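Local structure of replicase polyprotein 1a (Avian infectious bronchitis virus, 3LD1) at residues L15-F20 and Q135-I140. The protein is the nsp2a fragment of a coronavirus replicase polyprotein, of unestablished role, which probably assists viral replication in the host cell. The protein carries 3 engineered substitutions. Residues are numbered along the deposited sequence; the frame is centred on the assembly and turned at random.
Sequences LCDALF and QVAAKI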
loop_
_atom_site.group_PDB
_atom_site.type_symbol
_atom_site.label_atom_id
_atom_site.label_comp_id
_atom_site.label_asym_id
_atom_site.label_seq_id
_atom_site.Cartn_x
_atom_site.Cartn_y
_atom_site.Cartn_z
ATOM N N LEU A 15 12.081 10.926 -24.299
ATOM C CA LEU A 15 13.323 10.610 -24.977
ATOM C C LEU A 15 14.035 9.918 -23.868
ATOM O O LEU A 15 14.597 8.794 -24.039
ATOM C CB LEU A 15 14.071 11.875 -25.393
ATOM C CG LEU A 15 15.481 11.569 -25.936
ATOM C CD1 LEU A 15 15.381 10.760 -27.256
ATOM C CD2 LEU A 15 16.335 12.831 -26.172
ATOM N N CYS A 16 13.918 10.537 -22.707
ATOM C CA CYS A 16 14.407 9.913 -21.545
ATOM C C CYS A 16 13.867 8.477 -21.387
ATOM O O CYS A 16 14.601 7.533 -21.071
ATOM C CB CYS A 16 14.061 10.726 -20.299
ATOM S SG CYS A 16 15.141 9.913 -19.084
ATOM N N ASP A 17 12.588 8.323 -21.633
ATOM C CA ASP A 17 11.964 7.013 -21.604
ATOM C C ASP A 17 12.544 6.063 -22.653
ATOM O O ASP A 17 12.829 4.856 -22.364
ATOM C CB ASP A 17 10.426 7.127 -21.880
ATOM C CG ASP A 17 9.612 7.534 -20.650
ATOM O OD1 ASP A 17 8.467 7.971 -20.855
ATOM O OD2 ASP A 17 10.091 7.368 -19.501
ATOM N N ALA A 18 12.712 6.577 -23.875
ATOM C CA ALA A 18 13.225 5.650 -24.898
ATOM C C ALA A 18 14.630 5.237 -24.534
ATOM O O ALA A 18 14.959 4.072 -24.676
ATOM C CB ALA A 18 13.199 6.223 -26.248
ATOM N N LEU A 19 15.468 6.195 -24.110
ATOM C CA LEU A 19 16.844 5.869 -23.670
ATOM C C LEU A 19 16.707 4.814 -22.576
ATOM O O LEU A 19 17.083 3.678 -22.774
ATOM C CB LEU A 19 17.541 7.086 -23.112
ATOM C CG LEU A 19 18.899 6.901 -22.410
ATOM C CD1 LEU A 19 19.913 6.184 -23.312
ATOM C CD2 LEU A 19 19.426 8.287 -21.946
ATOM N N PHE A 20 16.093 5.145 -21.446
ATOM C CA PHE A 20 15.980 4.146 -20.373
ATOM C C PHE A 20 15.439 2.752 -20.820
ATOM O O PHE A 20 15.796 1.705 -20.273
ATOM C CB PHE A 20 15.121 4.655 -19.185
ATOM C CG PHE A 20 15.085 3.666 -17.996
ATOM C CD1 PHE A 20 16.208 3.509 -17.171
ATOM C CD2 PHE A 20 13.942 2.881 -17.749
ATOM C CE1 PHE A 20 16.159 2.587 -16.087
ATOM C CE2 PHE A 20 13.855 1.989 -16.664
ATOM C CZ PHE A 20 14.956 1.800 -15.842
ATOM N N GLN A 135 4.777 1.682 -16.515
ATOM C CA GLN A 135 4.153 2.151 -15.312
ATOM C C GLN A 135 5.121 3.007 -14.539
ATOM O O GLN A 135 4.731 3.638 -13.562
ATOM C CB GLN A 135 3.559 1.006 -14.487
ATOM C CG GLN A 135 2.368 0.366 -15.173
ATOM C CD GLN A 135 2.091 -1.034 -14.631
ATOM O OE1 GLN A 135 3.013 -1.640 -14.119
ATOM N NE2 GLN A 135 0.821 -1.553 -14.723
ATOM N N VAL A 136 6.358 3.094 -15.006
ATOM C CA VAL A 136 7.299 4.045 -14.381
ATOM C C VAL A 136 7.869 5.005 -15.397
ATOM O O VAL A 136 8.813 5.726 -15.102
ATOM C CB VAL A 136 8.470 3.328 -13.553
ATOM C CG1 VAL A 136 7.910 2.684 -12.310
ATOM C CG2 VAL A 136 9.138 2.253 -14.369
ATOM N N ALA A 137 7.273 5.039 -16.585
ATOM C CA ALA A 137 7.703 5.961 -17.600
ATOM C C ALA A 137 7.684 7.380 -17.058
ATOM O O ALA A 137 6.824 7.669 -16.291
ATOM C CB ALA A 137 6.811 5.832 -18.795
ATOM N N ALA A 138 8.650 8.237 -17.403
ATOM C CA ALA A 138 8.511 9.710 -17.250
ATOM C C ALA A 138 7.308 10.341 -17.998
ATOM O O ALA A 138 6.743 11.344 -17.524
ATOM C CB ALA A 138 9.828 10.450 -17.653
ATOM N N LYS A 139 6.956 9.874 -19.184
ATOM C CA LYS A 139 5.918 10.621 -19.869
ATOM C C LYS A 139 4.585 10.375 -19.216
ATOM O O LYS A 139 4.033 9.231 -19.127
ATOM C CB LYS A 139 5.829 10.419 -21.399
ATOM C CG LYS A 139 5.423 11.758 -22.148
ATOM C CD LYS A 139 4.757 11.564 -23.460
ATOM C CE LYS A 139 4.444 12.886 -24.207
ATOM N NZ LYS A 139 5.489 13.917 -23.758
ATOM N N ILE A 140 4.070 11.475 -18.738
ATOM C CA ILE A 140 2.962 11.377 -17.841
ATOM C C ILE A 140 1.828 10.582 -18.476
ATOM O O ILE A 140 1.256 9.627 -17.891
ATOM C CB ILE A 140 2.544 12.761 -17.488
ATOM C CG1 ILE A 140 3.579 13.372 -16.535
ATOM C CG2 ILE A 140 1.166 12.764 -16.914
ATOM C CD1 ILE A 140 3.516 14.889 -16.455
#
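Asp17, reaching out from helix 13-20, lays its carboxylate against the backbone of Ala137, Ala138 and Lys139, in the loop between helices 128-134 and 140-162. Each oxygen takes one amide. Lys139 N lies 2.9 Å from Asp17 OD1 and donates to it in a fairly straight bond of 158°, from the syn side and tilted somewhat out of the carboxylate plane. OD2 receives the N-H of Ala138 through its syn lone pair; the 2.7 Å between Ala138 N and Asp17 OD2 is short, but the bond is more bent, at 135°. With CG anti to its own carbonyl carbon (chi1 -81°), the carboxylate of Asp17 is directed toward the 135-140 segment, where each oxygen meets one of two successive amides.

Small residues suit the other side. Ala137 CB lies 3.4 Å from Asp17 OD1 and Ala138 CB 3.6 Å from Asp17 OD2, close cover that a methyl gives without crowding the acid. Lys139 brings its CB near OD1 while the rest of its chain leads away; it holds the N-cap position of helix 140-162.

Asp17 OD2 also forms a salt bridge with Arg37 of helix 30-46, and OD1 takes a weak hydrogen bond from Tyr98. A buried carboxylate thus pairs its charge with an arginine and accepts a main-chain N-H at each oxygen as well, which probably favours the ionised form and would hold the 135-140 loop against helix 13-20.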